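Sulfoquinovosidase (PDB 5AEE) hydrolyses sulfoquinovosyl diacylglycerides and simple sulfoquinovosides such as sulfoquinovosyl glycerol, releasing the sulfoquinovose that Escherichia coli degrades by sulfoglycolysis as a source of carbon and sulfur. Local coordinates at residues 134-139 with 468-473; 149-154 with 177-182. The protein carries 1 engineered substitution. One frame throughout, in Å; residues are numbered along the deposited sequence.

Contact 1 (134-139 with 468-473); sequences EQFSYF and MWAGNQ. Engineered in segment 468-473: Asn472 (natural residue Asp). With CA (calcium ion), chain C; NSQ (4-nitrophenyl alpha-D-6-sulfoquinovoside), chain E.
Ala470 O is approached both by the amide of Gln473 and by the ring of Phe136. Gln473 NE2 donates to Ala470 O at 2.9 Å with an N-H...O angle of 164°; the oxygen lies near the amide plane, whereas the donor sits above the carbonyl plane. Phe136 CZ comes to 3.4 Å from Ala470 O, and Phe136 CE2 lies 4.1 Å from Ala470 CB. Although the Phe136 and Gln473 side chains cross at about a right angle, ring and amide planes differ by just 19°, with Phe136 CE2 beside Gln473 NE2. Glu134 is extended, CG anti to the backbone N (chi1 -164°), which carries OE2 to 3.6 Å from Ala470 CA; Glu134 OE2 is hydrogen-bonded to His501 NE2, while a water lies within hydrogen-bonding distance of Glu134 OE1 and Trp469 O, though it may not serve both at once.

Strand 468-469 belongs to the parallel eight-stranded TIM barrel of family GH31. It pairs with the strand at 501-505, and its Trp469 backbone bonds to Met454, closing the ring. Segment 134-139, from the galactose mutarotase-like domain, abuts the turn leaving this strand. That turn leads into the active site: engineered Asn472, replacing the natural aspartate, probably the proton donor, accepts through OD1 from sulfoquinovoside O2 at 2.8 Å and donates from ND2 to glycosidic O1 at 3.0 Å. Asn472 O binds calcium at 2.3 Å, and Trp469 CZ2 meets sulfoquinovoside O2 at the indole edge.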
ATOM      1  N   GLU A 134       2.695  -1.314  -3.530  1.00 20.60           N
ATOM      2  CA  GLU A 134       2.670   0.157  -3.337  1.00 22.66           C
ATOM      3  C   GLU A 134       4.049   0.745  -3.472  1.00 23.10           C
ATOM      4  O   GLU A 134       4.866   0.575  -2.577  1.00 22.78           O
ATOM      5  CB  GLU A 134       2.122   0.506  -1.978  1.00 21.98           C
ATOM      6  CG  GLU A 134       1.701   1.938  -1.833  1.00 23.60           C
ATOM      7  CD  GLU A 134       1.001   2.154  -0.495  1.00 24.04           C
ATOM      8  OE1 GLU A 134       0.857   1.145   0.250  1.00 25.42           O
ATOM      9  OE2 GLU A 134       0.695   3.293  -0.153  1.00 24.40           O
ATOM     10  N   GLN A 135       4.251   1.454  -4.559  1.00 24.70           N
ATOM     11  CA  GLN A 135       5.563   1.961  -4.940  1.00 25.20           C
ATOM     12  C   GLN A 135       5.506   3.511  -4.883  1.00 25.31           C
ATOM     13  O   GLN A 135       4.560   4.131  -5.382  1.00 26.71           O
ATOM     14  CB  GLN A 135       5.888   1.516  -6.350  1.00 23.17           C
ATOM     15  CG  GLN A 135       6.095   0.037  -6.455  1.00 25.65           C
ATOM     16  CD  GLN A 135       7.301  -0.433  -5.657  1.00 28.14           C
ATOM     17  OE1 GLN A 135       8.253   0.312  -5.465  1.00 27.19           O
ATOM     18  NE2 GLN A 135       7.281  -1.718  -5.248  1.00 28.93           N
ATOM     19  N   PHE A 136       6.535   4.110  -4.297  1.00 23.80           N
ATOM     20  CA  PHE A 136       6.507   5.547  -3.973  1.00 24.33           C
ATOM     21  C   PHE A 136       7.393   6.365  -4.864  1.00 23.71           C
ATOM     22  O   PHE A 136       7.166   7.537  -5.005  1.00 28.25           O
ATOM     23  CB  PHE A 136       6.907   5.741  -2.524  1.00 22.11           C
ATOM     24  CG  PHE A 136       5.830   5.302  -1.564  1.00 22.31           C
ATOM     25  CD1 PHE A 136       5.727   3.984  -1.202  1.00 24.20           C
ATOM     26  CD2 PHE A 136       4.959   6.201  -1.074  1.00 22.15           C
ATOM     27  CE1 PHE A 136       4.701   3.551  -0.370  1.00 24.40           C
ATOM     28  CE2 PHE A 136       3.971   5.803  -0.213  1.00 21.72           C
ATOM     29  CZ  PHE A 136       3.845   4.485   0.134  1.00 21.19           C
ATOM     30  N   SER A 137       8.422   5.758  -5.428  1.00 23.79           N
ATOM     31  CA  SER A 137       9.287   6.523  -6.356  1.00 24.83           C
ATOM     32  C   SER A 137       8.945   6.322  -7.833  1.00 29.64           C
ATOM     33  O   SER A 137       9.181   7.197  -8.668  1.00 28.82           O
ATOM     34  CB  SER A 137      10.704   6.098  -6.100  1.00 25.79           C
ATOM     35  OG  SER A 137      11.080   6.499  -4.797  1.00 24.71           O
ATOM     36  N   TYR A 138       8.487   5.127  -8.195  1.00 27.44           N
ATOM     37  CA  TYR A 138       8.116   4.872  -9.572  1.00 29.14           C
ATOM     38  C   TYR A 138       6.726   4.327  -9.639  1.00 28.39           C
ATOM     39  O   TYR A 138       6.371   3.554  -8.799  1.00 31.21           O
ATOM     40  CB  TYR A 138       9.067   3.846 -10.175  1.00 30.24           C
ATOM     41  CG  TYR A 138      10.459   4.391 -10.268  1.00 29.03           C
ATOM     42  CD1 TYR A 138      10.819   5.231 -11.329  1.00 29.92           C
ATOM     43  CD2 TYR A 138      11.436   4.076  -9.286  1.00 30.05           C
ATOM     44  CE1 TYR A 138      12.118   5.752 -11.421  1.00 30.71           C
ATOM     45  CE2 TYR A 138      12.735   4.565  -9.375  1.00 30.36           C
ATOM     46  CZ  TYR A 138      13.061   5.409 -10.425  1.00 31.19           C
ATOM     47  OH  TYR A 138      14.337   5.878 -10.481  1.00 31.81           O
ATOM     48  N   PHE A 139       5.978   4.686 -10.678  1.00 29.99           N
ATOM     49  CA  PHE A 139       4.766   3.977 -11.036  1.00 29.24           C
ATOM     50  C   PHE A 139       5.120   3.035 -12.197  1.00 30.09           C
ATOM     51  O   PHE A 139       5.131   1.811 -12.034  1.00 27.33           O
ATOM     52  CB  PHE A 139       3.637   4.978 -11.358  1.00 29.10           C
ATOM     53  CG  PHE A 139       2.365   4.339 -11.875  1.00 28.55           C
ATOM     54  CD1 PHE A 139       1.839   3.175 -11.296  1.00 29.71           C
ATOM     55  CD2 PHE A 139       1.694   4.884 -12.967  1.00 28.40           C
ATOM     56  CE1 PHE A 139       0.696   2.542 -11.799  1.00 26.91           C
ATOM     57  CE2 PHE A 139       0.539   4.263 -13.475  1.00 26.40           C
ATOM     58  CZ  PHE A 139       0.026   3.089 -12.896  1.00 26.52           C
ATOM     59  N   MET A 468      -6.256   1.293   2.420  1.00 25.31           N
ATOM     60  CA  MET A 468      -4.835   1.530   2.627  1.00 23.87           C
ATOM     61  C   MET A 468      -4.590   3.022   2.897  1.00 23.26           C
ATOM     62  O   MET A 468      -5.292   3.869   2.342  1.00 23.67           O
ATOM     63  CB  MET A 468      -4.033   1.132   1.406  1.00 25.22           C
ATOM     64  CG  MET A 468      -4.297  -0.273   0.981  1.00 26.53           C
ATOM     65  SD  MET A 468      -4.152  -1.577   2.190  1.00 28.13           S
ATOM     66  CE  MET A 468      -2.512  -1.376   2.889  1.00 25.89           C
ATOM     67  N   TRP A 469      -3.590   3.343   3.735  1.00 23.15           N
ATOM     68  CA  TRP A 469      -3.075   4.693   3.764  1.00 22.61           C
ATOM     69  C   TRP A 469      -1.598   4.633   3.355  1.00 22.55           C
ATOM     70  O   TRP A 469      -0.971   3.607   3.517  1.00 22.87           O
ATOM     71  CB  TRP A 469      -3.360   5.479   5.026  1.00 23.57           C
ATOM     72  CG  TRP A 469      -2.296   5.540   6.058  1.00 24.35           C
ATOM     73  CD1 TRP A 469      -1.368   6.549   6.200  1.00 25.86           C
ATOM     74  CD2 TRP A 469      -2.032   4.612   7.067  1.00 22.52           C
ATOM     75  NE1 TRP A 469      -0.543   6.272   7.219  1.00 25.06           N
ATOM     76  CE2 TRP A 469      -0.923   5.105   7.799  1.00 24.28           C
ATOM     77  CE3 TRP A 469      -2.607   3.381   7.441  1.00 22.27           C
ATOM     78  CZ2 TRP A 469      -0.376   4.435   8.852  1.00 21.37           C
ATOM     79  CZ3 TRP A 469      -2.086   2.725   8.543  1.00 24.26           C
ATOM     80  CH2 TRP A 469      -0.957   3.237   9.218  1.00 26.13           C
ATOM     81  N   ALA A 470      -1.090   5.762   2.892  1.00 22.33           N
ATOM     82  CA  ALA A 470       0.263   5.827   2.307  1.00 22.39           C
ATOM     83  C   ALA A 470       1.438   5.827   3.310  1.00 22.55           C
ATOM     84  O   ALA A 470       2.605   6.035   2.882  1.00 24.19           O
ATOM     85  CB  ALA A 470       0.379   7.039   1.384  1.00 24.69           C
ATOM     86  N   GLY A 471       1.198   5.524   4.573  1.00 22.79           N
ATOM     87  CA  GLY A 471       2.264   5.414   5.534  1.00 24.34           C
ATOM     88  C   GLY A 471       2.873   6.788   5.773  1.00 23.19           C
ATOM     89  O   GLY A 471       2.204   7.798   5.663  1.00 23.45           O
ATOM     90  N   ASN A 472       4.149   6.816   6.063  1.00 23.56           N
ATOM     91  CA  ASN A 472       4.812   8.041   6.570  1.00 21.91           C
ATOM     92  C   ASN A 472       5.567   8.763   5.504  1.00 26.36           C
ATOM     93  O   ASN A 472       6.650   8.304   5.099  1.00 19.96           O
ATOM     94  CB  ASN A 472       5.767   7.625   7.685  1.00 24.20           C
ATOM     95  CG  ASN A 472       5.077   7.093   8.901  1.00 27.32           C
ATOM     96  OD1 ASN A 472       3.866   7.188   9.046  1.00 26.93           O
ATOM     97  ND2 ASN A 472       5.871   6.536   9.800  1.00 29.95           N
ATOM     98  N   GLN A 473       4.956   9.827   5.009  1.00 25.30           N
ATOM     99  CA  GLN A 473       5.636  10.848   4.261  1.00 24.39           C
ATOM    100  C   GLN A 473       6.332  11.795   5.210  1.00 21.75           C
ATOM    101  O   GLN A 473       5.872  12.156   6.257  1.00 20.32           O
ATOM    102  CB  GLN A 473       4.681  11.697   3.395  1.00 25.70           C
ATOM    103  CG  GLN A 473       4.225  10.967   2.150  1.00 26.15           C
ATOM    104  CD  GLN A 473       3.308   9.836   2.446  1.00 25.15           C
ATOM    105  OE1 GLN A 473       2.189  10.035   2.969  1.00 22.86           O
ATOM    106  NE2 GLN A 473       3.769   8.634   2.137  1.00 23.13           N
TER
HETATM  107 CA    CA C1679       8.790   7.927   4.436  1.00 22.93          CA
HETATM  108  O12 NSQ E1681       4.473   3.804  16.356  1.00 24.72           O
HETATM  109  S10 NSQ E1681       3.602   4.871  16.905  1.00 25.37           S
HETATM  110  O13 NSQ E1681       2.861   4.577  18.152  1.00 25.85           O
HETATM  111  O11 NSQ E1681       4.400   6.094  16.974  1.00 23.56           O
HETATM  112  C6  NSQ E1681       2.322   5.170  15.794  1.00 25.59           C
HETATM  113  C5  NSQ E1681       2.735   5.625  14.400  1.00 25.03           C
HETATM  114  O5  NSQ E1681       3.216   4.401  13.758  1.00 23.14           O
HETATM  115  C1  NSQ E1681       3.459   4.452  12.385  1.00 27.15           C
HETATM  116  C2  NSQ E1681       2.254   5.037  11.616  1.00 25.96           C
HETATM  117  O2  NSQ E1681       2.605   5.015  10.260  1.00 23.30           O
HETATM  118  C3  NSQ E1681       1.928   6.404  12.178  1.00 24.84           C
HETATM  119  O3  NSQ E1681       0.849   7.020  11.508  1.00 25.41           O
HETATM  120  C4  NSQ E1681       1.586   6.316  13.646  1.00 26.12           C
HETATM  121  O4  NSQ E1681       1.369   7.668  14.154  1.00 25.75           O
HETATM  122  O1  NSQ E1681       4.611   5.285  12.265  1.00 31.37           O
HETATM  123  C25 NSQ E1681       5.787   4.740  12.602  1.00 32.64           C
HETATM  124  C26 NSQ E1681       6.247   3.610  11.907  1.00 32.08           C
HETATM  125  C27 NSQ E1681       7.415   3.035  12.314  1.00 33.42           C
HETATM  126  C28 NSQ E1681       8.155   3.612  13.341  1.00 33.94           C
HETATM  127  N32 NSQ E1681       9.327   2.953  13.758  1.00 45.13           N
HETATM  128  O33 NSQ E1681       9.795   3.219  14.904  1.00 47.76           O
HETATM  129  O34 NSQ E1681       9.786   1.971  13.077  1.00 48.37           O
HETATM  130  C29 NSQ E1681       7.655   4.719  14.020  1.00 34.77           C
HETATM  131  C30 NSQ E1681       6.458   5.299  13.643  1.00 32.78           C
HETATM  132  O   HOH W   1      -0.581   1.248   2.345  1.00 25.43           O
HETATM  133  O   HOH W   2       9.069   9.677   6.006  1.00 21.49           O
HETATM  134  O   HOH W   3       8.761   6.415   6.245  1.00 25.48           O

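Contact 2 (149-154 with 177-182); sequences WTSEQG and YYWTFF. With CA (calcium ion), chain C; NSQ (4-nitrophenyl alpha-D-6-sulfoquinovoside), chain E.
Thr150 and Ser151 supply the hydrogen bonds that cross to segment 177-182. Thr150 OG1 donates to Phe181 O at 2.7 Å, approaching above the carbonyl plane with a C=O...donor angle of 97°. Ser151 N donates to Thr180 O at 3.1 Å, an acceptor that also receives a CA-H...O contact from Thr150 CA. With a valine in place of Thr150 the hydroxyl is gone, and Phe181 O would probably lose its mate across the contact.

Water and local polar links reinforce the join. One water accepts from Thr180 N and donates to Ser151 OG at 2.7 Å, with Trp149 O a possible further partner; Ser151 OG itself donates to Glu152 O at 2.8 Å. Thr180 OG1 receives Phe182 N in an ST turn, its stronger partner being Glu134 O.

Two rings carry the packing. Gln153 CB lies 3.6 Å from Phe181 CE2, the Gln153 side chain crossing the ring obliquely, and the polar Glu152 O comes obliquely to 3.0 Å from Trp179 CE3.

Metal and ligand contacts come from segment 149-154: Gln153 and Gly154 bind calcium, Gly154 O at 2.3 Å, while Glu152, salt-bridged to Arg455, has OE1 beside the nitrophenyl ring of the sulfoquinovoside.

In the chain the two loops come before and after helix 162-171; Ser151 and Trp179 lean on strand 54-75, and Phe182 on helix 461-464.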
ATOM      1  N   TRP A 149      10.507  -6.807  -0.392  1.00 26.89           N
ATOM      2  CA  TRP A 149      10.700  -7.194   0.994  1.00 25.30           C
ATOM      3  C   TRP A 149      10.012  -6.169   1.811  1.00 24.46           C
ATOM      4  O   TRP A 149      10.432  -5.026   1.792  1.00 24.68           O
ATOM      5  CB  TRP A 149      12.185  -7.275   1.356  1.00 27.76           C
ATOM      6  CG  TRP A 149      12.442  -7.856   2.752  1.00 27.39           C
ATOM      7  CD1 TRP A 149      12.740  -7.133   3.864  1.00 28.60           C
ATOM      8  CD2 TRP A 149      12.424  -9.233   3.168  1.00 27.26           C
ATOM      9  NE1 TRP A 149      12.891  -7.956   4.919  1.00 28.16           N
ATOM     10  CE2 TRP A 149      12.738  -9.250   4.530  1.00 26.84           C
ATOM     11  CE3 TRP A 149      12.199 -10.452   2.513  1.00 26.01           C
ATOM     12  CZ2 TRP A 149      12.864 -10.435   5.277  1.00 27.76           C
ATOM     13  CZ3 TRP A 149      12.296 -11.627   3.248  1.00 26.99           C
ATOM     14  CH2 TRP A 149      12.615 -11.625   4.629  1.00 28.89           C
ATOM     15  N   THR A 150       8.931  -6.535   2.530  1.00 23.38           N
ATOM     16  CA  THR A 150       8.273  -5.510   3.238  1.00 21.76           C
ATOM     17  C   THR A 150       9.183  -4.945   4.315  1.00 23.25           C
ATOM     18  O   THR A 150       9.848  -5.685   5.052  1.00 23.93           O
ATOM     19  CB  THR A 150       6.890  -5.929   3.810  1.00 21.32           C
ATOM     20  OG1 THR A 150       6.271  -4.785   4.396  1.00 26.54           O
ATOM     21  CG2 THR A 150       6.991  -6.991   4.833  1.00 27.66           C
ATOM     22  N   SER A 151       9.182  -3.644   4.477  1.00 22.60           N
ATOM     23  CA  SER A 151       9.948  -3.069   5.535  1.00 23.05           C
ATOM     24  C   SER A 151       9.411  -1.687   5.813  1.00 23.72           C
ATOM     25  O   SER A 151       8.421  -1.244   5.194  1.00 25.45           O
ATOM     26  CB  SER A 151      11.457  -2.913   5.077  1.00 27.18           C
ATOM     27  OG  SER A 151      11.613  -1.920   4.064  1.00 27.81           O
ATOM     28  N   GLU A 152      10.109  -0.949   6.692  1.00 26.39           N
ATOM     29  CA  GLU A 152       9.898   0.515   6.725  1.00 24.23           C
ATOM     30  C   GLU A 152      10.179   1.132   5.387  1.00 25.42           C
ATOM     31  O   GLU A 152      11.025   0.713   4.605  1.00 26.35           O
ATOM     32  CB  GLU A 152      10.726   1.251   7.775  1.00 26.13           C
ATOM     33  CG  GLU A 152      10.618   0.734   9.189  1.00 29.06           C
ATOM     34  CD  GLU A 152       9.171   0.540   9.658  1.00 32.75           C
ATOM     35  OE1 GLU A 152       8.417   1.532   9.679  1.00 33.64           O
ATOM     36  OE2 GLU A 152       8.794  -0.646   9.944  1.00 36.59           O
ATOM     37  N   GLN A 153       9.386   2.116   5.100  1.00 27.26           N
ATOM     38  CA  GLN A 153       9.347   2.745   3.778  1.00 28.44           C
ATOM     39  C   GLN A 153      10.545   3.693   3.456  1.00 25.79           C
ATOM     40  O   GLN A 153      10.752   4.045   2.307  1.00 22.55           O
ATOM     41  CB  GLN A 153       8.038   3.460   3.713  1.00 27.00           C
ATOM     42  CG  GLN A 153       7.643   3.957   2.378  1.00 27.32           C
ATOM     43  CD  GLN A 153       7.578   5.441   2.341  1.00 30.76           C
ATOM     44  OE1 GLN A 153       8.090   6.171   3.224  1.00 24.01           O
ATOM     45  NE2 GLN A 153       7.004   5.919   1.277  1.00 31.92           N
ATOM     46  N   GLY A 154      11.331   4.076   4.462  1.00 28.76           N
ATOM     47  CA  GLY A 154      12.381   5.049   4.247  1.00 28.12           C
ATOM     48  C   GLY A 154      11.993   6.442   4.684  1.00 28.43           C
ATOM     49  O   GLY A 154      10.871   6.881   4.491  1.00 30.67           O
ATOM     50  N   TYR A 177      14.612   3.979  -3.377  1.00 24.66           N
ATOM     51  CA  TYR A 177      13.448   4.038  -4.251  1.00 25.72           C
ATOM     52  C   TYR A 177      12.436   2.880  -4.236  1.00 25.35           C
ATOM     53  O   TYR A 177      11.300   3.074  -4.639  1.00 30.48           O
ATOM     54  CB  TYR A 177      13.889   4.274  -5.705  1.00 26.10           C
ATOM     55  CG  TYR A 177      14.471   3.051  -6.380  1.00 27.11           C
ATOM     56  CD1 TYR A 177      13.656   2.121  -6.978  1.00 26.50           C
ATOM     57  CD2 TYR A 177      15.859   2.901  -6.522  1.00 26.76           C
ATOM     58  CE1 TYR A 177      14.166   0.999  -7.622  1.00 26.42           C
ATOM     59  CE2 TYR A 177      16.392   1.804  -7.156  1.00 24.85           C
ATOM     60  CZ  TYR A 177      15.555   0.872  -7.729  1.00 27.60           C
ATOM     61  OH  TYR A 177      16.084  -0.245  -8.366  1.00 28.87           O
ATOM     62  N   TYR A 178      12.889   1.680  -3.869  1.00 26.11           N
ATOM     63  CA  TYR A 178      12.117   0.415  -3.912  1.00 27.81           C
ATOM     64  C   TYR A 178      11.583   0.022  -2.478  1.00 27.54           C
ATOM     65  O   TYR A 178      10.878  -0.971  -2.333  1.00 28.47           O
ATOM     66  CB  TYR A 178      12.943  -0.741  -4.505  1.00 26.96           C
ATOM     67  CG  TYR A 178      14.222  -0.997  -3.703  1.00 30.35           C
ATOM     68  CD1 TYR A 178      15.404  -0.307  -4.031  1.00 28.92           C
ATOM     69  CD2 TYR A 178      14.242  -1.892  -2.614  1.00 28.32           C
ATOM     70  CE1 TYR A 178      16.572  -0.474  -3.276  1.00 32.77           C
ATOM     71  CE2 TYR A 178      15.400  -2.077  -1.845  1.00 29.85           C
ATOM     72  CZ  TYR A 178      16.570  -1.378  -2.203  1.00 33.74           C
ATOM     73  OH  TYR A 178      17.717  -1.515  -1.473  1.00 38.37           O
ATOM     74  N   TRP A 179      11.925   0.811  -1.444  1.00 24.43           N
ATOM     75  CA  TRP A 179      11.547   0.435  -0.091  1.00 25.10           C
ATOM     76  C   TRP A 179      10.052   0.692   0.022  1.00 23.46           C
ATOM     77  O   TRP A 179       9.550   1.689  -0.457  1.00 23.39           O
ATOM     78  CB  TRP A 179      12.239   1.190   1.003  1.00 25.34           C
ATOM     79  CG  TRP A 179      13.625   0.772   1.271  1.00 24.96           C
ATOM     80  CD1 TRP A 179      14.546   0.377   0.352  1.00 26.47           C
ATOM     81  CD2 TRP A 179      14.305   0.825   2.524  1.00 26.05           C
ATOM     82  NE1 TRP A 179      15.747   0.138   0.957  1.00 24.24           N
ATOM     83  CE2 TRP A 179      15.635   0.383   2.293  1.00 24.40           C
ATOM     84  CE3 TRP A 179      13.929   1.177   3.815  1.00 26.36           C
ATOM     85  CZ2 TRP A 179      16.571   0.256   3.301  1.00 24.51           C
ATOM     86  CZ3 TRP A 179      14.855   1.040   4.824  1.00 27.81           C
ATOM     87  CH2 TRP A 179      16.184   0.604   4.538  1.00 26.86           C
ATOM     88  N   THR A 180       9.381  -0.250   0.640  1.00 23.91           N
ATOM     89  CA  THR A 180       7.952  -0.127   0.868  1.00 24.87           C
ATOM     90  C   THR A 180       7.491  -1.182   1.854  1.00 23.53           C
ATOM     91  O   THR A 180       8.091  -2.220   1.954  1.00 25.34           O
ATOM     92  CB  THR A 180       7.163  -0.183  -0.500  1.00 23.23           C
ATOM     93  OG1 THR A 180       5.775  -0.158  -0.220  1.00 21.36           O
ATOM     94  CG2 THR A 180       7.440  -1.404  -1.187  1.00 22.52           C
ATOM     95  N   PHE A 181       6.431  -0.858   2.603  1.00 24.12           N
ATOM     96  CA  PHE A 181       5.760  -1.743   3.506  1.00 23.86           C
ATOM     97  C   PHE A 181       4.713  -2.627   2.793  1.00 24.55           C
ATOM     98  O   PHE A 181       4.110  -3.512   3.405  1.00 25.77           O
ATOM     99  CB  PHE A 181       5.065  -0.939   4.647  1.00 23.36           C
ATOM    100  CG  PHE A 181       4.549   0.343   4.217  1.00 20.38           C
ATOM    101  CD1 PHE A 181       3.552   0.424   3.249  1.00 21.18           C
ATOM    102  CD2 PHE A 181       5.043   1.501   4.756  1.00 21.55           C
ATOM    103  CE1 PHE A 181       3.101   1.661   2.830  1.00 22.95           C
ATOM    104  CE2 PHE A 181       4.593   2.708   4.357  1.00 22.61           C
ATOM    105  CZ  PHE A 181       3.612   2.807   3.391  1.00 23.04           C
ATOM    106  N   PHE A 182       4.474  -2.378   1.502  1.00 24.05           N
ATOM    107  CA  PHE A 182       3.563  -3.213   0.702  1.00 23.47           C
ATOM    108  C   PHE A 182       4.162  -3.517  -0.660  1.00 23.63           C
ATOM    109  O   PHE A 182       3.613  -3.124  -1.669  1.00 24.82           O
ATOM    110  CB  PHE A 182       2.252  -2.468   0.541  1.00 22.33           C
ATOM    111  CG  PHE A 182       1.080  -3.256   0.059  1.00 23.42           C
ATOM    112  CD1 PHE A 182       1.151  -4.505  -0.577  1.00 24.52           C
ATOM    113  CD2 PHE A 182      -0.201  -2.686   0.245  1.00 23.52           C
ATOM    114  CE1 PHE A 182       0.017  -5.147  -1.005  1.00 23.31           C
ATOM    115  CE2 PHE A 182      -1.340  -3.349  -0.169  1.00 25.94           C
ATOM    116  CZ  PHE A 182      -1.237  -4.587  -0.810  1.00 24.72           C
TER
HETATM  117 CA    CA C1679       8.790   7.927   4.436  1.00 22.93          CA
HETATM  118  O12 NSQ E1681       4.473   3.804  16.356  1.00 24.72           O
HETATM  119  S10 NSQ E1681       3.602   4.871  16.905  1.00 25.37           S
HETATM  120  O13 NSQ E1681       2.861   4.577  18.152  1.00 25.85           O
HETATM  121  O11 NSQ E1681       4.400   6.094  16.974  1.00 23.56           O
HETATM  122  C6  NSQ E1681       2.322   5.170  15.794  1.00 25.59           C
HETATM  123  C5  NSQ E1681       2.735   5.625  14.400  1.00 25.03           C
HETATM  124  O5  NSQ E1681       3.216   4.401  13.758  1.00 23.14           O
HETATM  125  C1  NSQ E1681       3.459   4.452  12.385  1.00 27.15           C
HETATM  126  C2  NSQ E1681       2.254   5.037  11.616  1.00 25.96           C
HETATM  127  O2  NSQ E1681       2.605   5.015  10.260  1.00 23.30           O
HETATM  128  C3  NSQ E1681       1.928   6.404  12.178  1.00 24.84           C
HETATM  129  O3  NSQ E1681       0.849   7.020  11.508  1.00 25.41           O
HETATM  130  C4  NSQ E1681       1.586   6.316  13.646  1.00 26.12           C
HETATM  131  O4  NSQ E1681       1.369   7.668  14.154  1.00 25.75           O
HETATM  132  O1  NSQ E1681       4.611   5.285  12.265  1.00 31.37           O
HETATM  133  C25 NSQ E1681       5.787   4.740  12.602  1.00 32.64           C
HETATM  134  C26 NSQ E1681       6.247   3.610  11.907  1.00 32.08           C
HETATM  135  C27 NSQ E1681       7.415   3.035  12.314  1.00 33.42           C
HETATM  136  C28 NSQ E1681       8.155   3.612  13.341  1.00 33.94           C
HETATM  137  N32 NSQ E1681       9.327   2.953  13.758  1.00 45.13           N
HETATM  138  O33 NSQ E1681       9.795   3.219  14.904  1.00 47.76           O
HETATM  139  O34 NSQ E1681       9.786   1.971  13.077  1.00 48.37           O
HETATM  140  C29 NSQ E1681       7.655   4.719  14.020  1.00 34.77           C
HETATM  141  C30 NSQ E1681       6.458   5.299  13.643  1.00 32.78           C
HETATM  142  O   HOH W   4      11.072  -2.292   1.486  1.00 30.46           O
HETATM  143  O   HOH W   2       9.069   9.677   6.006  1.00 21.49           O
HETATM  144  O   HOH W   3       8.761   6.415   6.245  1.00 25.48           O

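Both contacts are buried in the core, their centres about 9 Å apart, and contact 2 is nested inside the chain loop that contact 1 closes. Contact 2 joins two loops of the mutarotase-like domain and buries 395 Å², held by direct hydrogen bonds; contact 1 spans domains, buries only 157 Å², and has no direct hydrogen bond across it, made instead of van der Waals contact, with a water nearby that may link the two segments. They meet directly: Glu134 N and Phe182 O are 2.8 Å apart, probably hydrogen-bonded, and the Phe136 ring packs on Gln153. Calcium joins 149-154 to 468-473, with Asp481 completing the protein ligands, and both contacts reach the bound sulfoquinovoside.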